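Local coordinates for ureidoglycolate hydrolase (Arabidopsis thaliana, PDB 4PXE), which hydrolyses (S)-ureidoglycolate to glyoxylate, ammonium and carbon dioxide in plant purine breakdown, as a manganese-dependent homodimer of the peptidase M20 family, at residues L9-Q23 against L109-F123. Numbering follows the deposited sequence.
Sequences LASSLSVDAPGLQNQ and LGAIEAINVLKRSGF
Leu109 meets Leu20 and Gln23 where helix 17-28 runs roughly antiparallel to helix 105-120, the short axes 147° apart. Leu20 CD1 lies 3.8 Å from Leu109 CB. Leu109 CD1 instead packs on the backbone and CB of Gln23. Leu57 of helix 45-60 touches both side chains, Leu109 and Gln23. One water joins Leu109 O to Gln23 OE1. A second water donates to Glu113 OE1 and, weakly, to Gln23 OE1.

Glu113 is bent at chi2 (65°), which brings its carboxylate up to the loop ahead of helix 17-28. Glu113 OE2 accepts from Asp16 N at 3.0 Å, a nearly straight bond. Arg120 NH2, also 3.0 Å away, reaches Glu113 OE2 from the opposite face of the carboxylate and makes a salt bridge. Asp16 is itself the N-cap of the next helix, its OD1 accepting from Gly19 N.

Val117 splits its two methyls. Val117 CG1 touches Leu13 CD2 at 3.7 Å, the two side chains crossing at about a right angle. CG2 meets Val15 CG2 and Ser14 O. Leu118 adds CD2 to the Leu13 contact.

Arg120 turns at chi3 (-63°) and sends NH2 to Ser14 O, 2.9 Å away, in a nearly straight bond. Ser14 O lies in the guanidinium plane, and NH2 in the carbonyl plane. Ser121 OG lies 2.8 Å from Ser12 OG. A water also binds Ser121 OG, Val117 O and Ser14 N. Leu9 CD1 meets Ser121 CB, and Leu9 CD2 meets the Phe123 ring, just past the Schellman motif at Gly122.

The contact fastens the N-terminal segment to helix 105-120 of the M20 catalytic domain, outside the manganese site. Two donors on Glu113 OE2 probably favour its charged form. Both acceptors of Arg120 NH2 lie near the guanidinium plane and probably hold its rotation, tying the loop's backbone to the helix.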
loop_
_atom_site.group_PDB
_atom_site.type_symbol
_atom_site.label_atom_id
_atom_site.label_comp_id
_atom_site.label_asym_id
_atom_site.label_seq_id
_atom_site.Cartn_x
_atom_site.Cartn_y
_atom_site.Cartn_z
ATOM N N LEU A 9 -26.737 44.205 18.334
ATOM C CA LEU A 9 -26.217 43.344 17.279
ATOM C C LEU A 9 -26.280 41.864 17.675
ATOM O O LEU A 9 -26.786 41.039 16.916
ATOM C CB LEU A 9 -24.786 43.735 16.913
ATOM C CG LEU A 9 -24.188 42.853 15.820
ATOM C CD1 LEU A 9 -24.993 42.970 14.531
ATOM C CD2 LEU A 9 -22.735 43.220 15.594
ATOM N N ALA A 10 -25.789 41.546 18.869
ATOM C CA ALA A 10 -25.769 40.168 19.354
ATOM C C ALA A 10 -27.139 39.504 19.324
ATOM O O ALA A 10 -27.286 38.382 18.839
ATOM C CB ALA A 10 -25.176 40.097 20.764
ATOM N N SER A 11 -28.150 40.201 19.829
ATOM C CA SER A 11 -29.480 39.611 19.906
ATOM C C SER A 11 -30.115 39.462 18.526
ATOM O O SER A 11 -31.023 38.653 18.347
ATOM C CB SER A 11 -30.384 40.421 20.835
ATOM O OG SER A 11 -30.627 41.706 20.305
ATOM N N SER A 12 -29.623 40.222 17.551
ATOM C CA SER A 12 -30.170 40.182 16.194
ATOM C C SER A 12 -29.584 39.072 15.318
ATOM O O SER A 12 -30.095 38.808 14.237
ATOM C CB SER A 12 -29.940 41.513 15.484
ATOM O OG SER A 12 -28.599 41.614 15.037
ATOM N N LEU A 13 -28.505 38.437 15.768
ATOM C CA LEU A 13 -27.835 37.437 14.948
ATOM C C LEU A 13 -28.691 36.182 14.832
ATOM O O LEU A 13 -29.062 35.582 15.842
ATOM C CB LEU A 13 -26.466 37.088 15.543
ATOM C CG LEU A 13 -25.472 38.237 15.730
ATOM C CD1 LEU A 13 -24.150 37.703 16.292
ATOM C CD2 LEU A 13 -25.240 39.002 14.431
ATOM N N SER A 14 -29.023 35.792 13.604
ATOM C CA SER A 14 -29.731 34.529 13.400
ATOM C C SER A 14 -29.131 33.753 12.238
ATOM O O SER A 14 -28.886 34.298 11.161
ATOM C CB SER A 14 -31.236 34.747 13.196
ATOM O OG SER A 14 -31.511 35.284 11.923
ATOM N N VAL A 15 -28.898 32.473 12.486
ATOM C CA VAL A 15 -28.233 31.578 11.551
ATOM C C VAL A 15 -29.264 30.675 10.906
ATOM O O VAL A 15 -30.217 30.253 11.560
ATOM C CB VAL A 15 -27.188 30.701 12.299
ATOM C CG1 VAL A 15 -26.576 29.645 11.384
ATOM C CG2 VAL A 15 -26.105 31.568 12.937
ATOM N N ASP A 16 -29.083 30.384 9.623
ATOM C CA ASP A 16 -29.900 29.381 8.962
ATOM C C ASP A 16 -29.256 28.031 9.262
ATOM O O ASP A 16 -28.462 27.527 8.469
ATOM C CB ASP A 16 -29.917 29.635 7.455
ATOM C CG ASP A 16 -30.833 28.683 6.701
ATOM O OD1 ASP A 16 -31.378 27.742 7.310
ATOM O OD2 ASP A 16 -30.993 28.875 5.478
ATOM N N ALA A 17 -29.589 27.450 10.414
ATOM C CA ALA A 17 -28.936 26.205 10.834
ATOM C C ALA A 17 -29.184 25.003 9.907
ATOM O O ALA A 17 -28.238 24.305 9.558
ATOM C CB ALA A 17 -29.259 25.872 12.297
ATOM N N PRO A 18 -30.443 24.754 9.490
ATOM C CA PRO A 18 -30.637 23.650 8.539
ATOM C C PRO A 18 -29.988 23.928 7.186
ATOM O O PRO A 18 -29.550 22.991 6.512
ATOM C CB PRO A 18 -32.159 23.590 8.364
ATOM C CG PRO A 18 -32.709 24.268 9.563
ATOM C CD PRO A 18 -31.725 25.306 9.964
ATOM N N GLY A 19 -29.939 25.195 6.791
ATOM C CA GLY A 19 -29.331 25.556 5.519
ATOM C C GLY A 19 -27.834 25.293 5.517
ATOM O O GLY A 19 -27.273 24.756 4.545
ATOM N N LEU A 20 -27.180 25.654 6.613
ATOM C CA LEU A 20 -25.760 25.357 6.765
ATOM C C LEU A 20 -25.504 23.841 6.754
ATOM O O LEU A 20 -24.566 23.362 6.115
ATOM C CB LEU A 20 -25.216 26.003 8.044
ATOM C CG LEU A 20 -23.734 25.786 8.370
ATOM C CD1 LEU A 20 -22.853 26.229 7.199
ATOM C CD2 LEU A 20 -23.378 26.552 9.636
ATOM N N GLN A 21 -26.353 23.079 7.440
ATOM C CA GLN A 21 -26.240 21.627 7.399
ATOM C C GLN A 21 -26.360 21.088 5.980
ATOM O O GLN A 21 -25.616 20.190 5.585
ATOM C CB GLN A 21 -27.287 20.948 8.290
ATOM C CG GLN A 21 -27.175 19.438 8.250
ATOM C CD GLN A 21 -25.881 18.980 8.847
ATOM O OE1 GLN A 21 -25.440 19.526 9.860
ATOM N NE2 GLN A 21 -25.249 17.995 8.226
ATOM N N ASN A 22 -27.309 21.628 5.222
ATOM C CA ASN A 22 -27.492 21.202 3.843
ATOM C C ASN A 22 -26.235 21.460 3.012
ATOM O O ASN A 22 -25.873 20.644 2.167
ATOM C CB ASN A 22 -28.716 21.879 3.218
ATOM C CG ASN A 22 -30.022 21.419 3.844
ATOM O OD1 ASN A 22 -30.069 20.404 4.543
ATOM N ND2 ASN A 22 -31.092 22.162 3.586
ATOM N N GLN A 23 -25.564 22.586 3.266
ATOM C CA GLN A 23 -24.315 22.890 2.561
ATOM C C GLN A 23 -23.193 21.922 2.939
ATOM O O GLN A 23 -22.419 21.491 2.081
ATOM C CB GLN A 23 -23.900 24.336 2.807
ATOM C CG GLN A 23 -24.871 25.325 2.171
ATOM C CD GLN A 23 -24.558 26.771 2.502
ATOM O OE1 GLN A 23 -23.893 27.071 3.497
ATOM N NE2 GLN A 23 -25.043 27.677 1.670
ATOM N N LEU A 109 -17.553 27.104 5.311
ATOM C CA LEU A 109 -18.984 27.358 5.142
ATOM C C LEU A 109 -19.551 28.194 6.281
ATOM O O LEU A 109 -20.411 29.056 6.066
ATOM C CB LEU A 109 -19.768 26.051 4.999
ATOM C CG LEU A 109 -19.400 25.198 3.781
ATOM C CD1 LEU A 109 -20.237 23.938 3.713
ATOM C CD2 LEU A 109 -19.553 25.984 2.502
ATOM N N GLY A 110 -19.041 27.972 7.487
ATOM C CA GLY A 110 -19.483 28.733 8.638
ATOM C C GLY A 110 -19.034 30.183 8.575
ATOM O O GLY A 110 -19.733 31.073 9.054
ATOM N N ALA A 111 -17.881 30.444 7.963
ATOM C CA ALA A 111 -17.411 31.819 7.808
ATOM C C ALA A 111 -18.283 32.554 6.800
ATOM O O ALA A 111 -18.619 33.728 6.992
ATOM C CB ALA A 111 -15.955 31.857 7.378
ATOM N N ILE A 112 -18.650 31.872 5.726
ATOM C CA ILE A 112 -19.549 32.466 4.734
ATOM C C ILE A 112 -20.907 32.743 5.384
ATOM O O ILE A 112 -21.478 33.823 5.205
ATOM C CB ILE A 112 -19.681 31.584 3.474
ATOM C CG1 ILE A 112 -18.313 31.434 2.798
ATOM C CG2 ILE A 112 -20.691 32.198 2.500
ATOM C CD1 ILE A 112 -18.283 30.439 1.650
ATOM N N GLU A 113 -21.398 31.795 6.175
ATOM C CA GLU A 113 -22.650 32.009 6.893
ATOM C C GLU A 113 -22.534 33.180 7.874
ATOM O O GLU A 113 -23.479 33.943 8.035
ATOM C CB GLU A 113 -23.125 30.730 7.601
ATOM C CG GLU A 113 -24.427 30.887 8.411
ATOM C CD GLU A 113 -25.663 31.205 7.563
ATOM O OE1 GLU A 113 -25.615 31.101 6.315
ATOM O OE2 GLU A 113 -26.707 31.561 8.160
ATOM N N ALA A 114 -21.372 33.350 8.496
ATOM C CA ALA A 114 -21.154 34.486 9.384
ATOM C C ALA A 114 -21.283 35.824 8.653
ATOM O O ALA A 114 -21.857 36.783 9.191
ATOM C CB ALA A 114 -19.786 34.378 10.047
ATOM N N ILE A 115 -20.772 35.894 7.428
ATOM C CA ILE A 115 -20.930 37.094 6.606
ATOM C C ILE A 115 -22.408 37.349 6.328
ATOM O O ILE A 115 -22.906 38.466 6.486
ATOM C CB ILE A 115 -20.176 36.967 5.266
ATOM C CG1 ILE A 115 -18.670 36.960 5.507
ATOM C CG2 ILE A 115 -20.546 38.102 4.328
ATOM C CD1 ILE A 115 -18.144 38.193 6.154
ATOM N N ASN A 116 -23.112 36.307 5.914
ATOM C CA ASN A 116 -24.540 36.423 5.628
ATOM C C ASN A 116 -25.363 36.823 6.854
ATOM O O ASN A 116 -26.286 37.641 6.751
ATOM C CB ASN A 116 -25.051 35.137 4.976
ATOM C CG ASN A 116 -24.534 34.978 3.547
ATOM O OD1 ASN A 116 -24.440 35.960 2.806
ATOM N ND2 ASN A 116 -24.195 33.757 3.162
ATOM N N VAL A 117 -25.000 36.284 8.015
ATOM C CA VAL A 117 -25.617 36.643 9.287
ATOM C C VAL A 117 -25.439 38.140 9.576
ATOM O O VAL A 117 -26.401 38.845 9.910
ATOM C CB VAL A 117 -25.004 35.820 10.451
ATOM C CG1 VAL A 117 -25.309 36.456 11.807
ATOM C CG2 VAL A 117 -25.475 34.356 10.401
ATOM N N LEU A 118 -24.213 38.634 9.431
ATOM C CA LEU A 118 -23.915 40.042 9.671
ATOM C C LEU A 118 -24.643 40.951 8.684
ATOM O O LEU A 118 -25.152 42.018 9.061
ATOM C CB LEU A 118 -22.408 40.278 9.592
ATOM C CG LEU A 118 -21.618 39.773 10.801
ATOM C CD1 LEU A 118 -20.118 39.930 10.548
ATOM C CD2 LEU A 118 -22.043 40.489 12.085
ATOM N N LYS A 119 -24.710 40.531 7.426
ATOM C CA LYS A 119 -25.437 41.307 6.424
ATOM C C LYS A 119 -26.938 41.368 6.737
ATOM O O LYS A 119 -27.545 42.435 6.611
ATOM C CB LYS A 119 -25.169 40.791 5.004
ATOM C CG LYS A 119 -23.759 41.103 4.518
ATOM C CD LYS A 119 -23.600 40.923 3.013
ATOM C CE LYS A 119 -22.239 41.445 2.544
ATOM N NZ LYS A 119 -22.103 41.478 1.056
ATOM N N ARG A 120 -27.532 40.252 7.156
ATOM C CA ARG A 120 -28.955 40.250 7.521
ATOM C C ARG A 120 -29.235 41.196 8.684
ATOM O O ARG A 120 -30.331 41.763 8.788
ATOM C CB ARG A 120 -29.466 38.843 7.853
ATOM C CG ARG A 120 -29.713 37.977 6.637
ATOM C CD ARG A 120 -30.465 36.688 6.974
ATOM N NE ARG A 120 -29.744 35.784 7.875
ATOM C CZ ARG A 120 -28.913 34.826 7.474
ATOM N NH1 ARG A 120 -28.656 34.653 6.183
ATOM N NH2 ARG A 120 -28.327 34.041 8.370
ATOM N N SER A 121 -28.245 41.370 9.557
ATOM C CA SER A 121 -28.376 42.255 10.709
ATOM C C SER A 121 -28.027 43.719 10.407
ATOM O O SER A 121 -28.092 44.572 11.299
ATOM C CB SER A 121 -27.532 41.741 11.873
ATOM O OG SER A 121 -28.147 40.607 12.457
ATOM N N GLY A 122 -27.654 44.000 9.162
ATOM C CA GLY A 122 -27.310 45.353 8.743
ATOM C C GLY A 122 -25.997 45.882 9.296
ATOM O O GLY A 122 -25.797 47.091 9.427
ATOM N N PHE A 123 -25.087 44.974 9.627
ATOM C CA PHE A 123 -23.799 45.383 10.156
ATOM C C PHE A 123 -22.991 46.136 9.105
ATOM O O PHE A 123 -22.990 45.771 7.927
ATOM C CB PHE A 123 -23.002 44.173 10.667
ATOM C CG PHE A 123 -21.628 44.527 11.149
ATOM C CD1 PHE A 123 -21.457 45.312 12.282
ATOM C CD2 PHE A 123 -20.506 44.108 10.453
ATOM C CE1 PHE A 123 -20.194 45.659 12.720
ATOM C CE2 PHE A 123 -19.236 44.444 10.893
ATOM C CZ PHE A 123 -19.084 45.225 12.024
HETATM O O HOH W 1 -28.559 38.065 11.500
HETATM O O HOH W 2 -22.187 29.102 3.847
HETATM O O HOH W 3 -25.869 28.392 5.294
#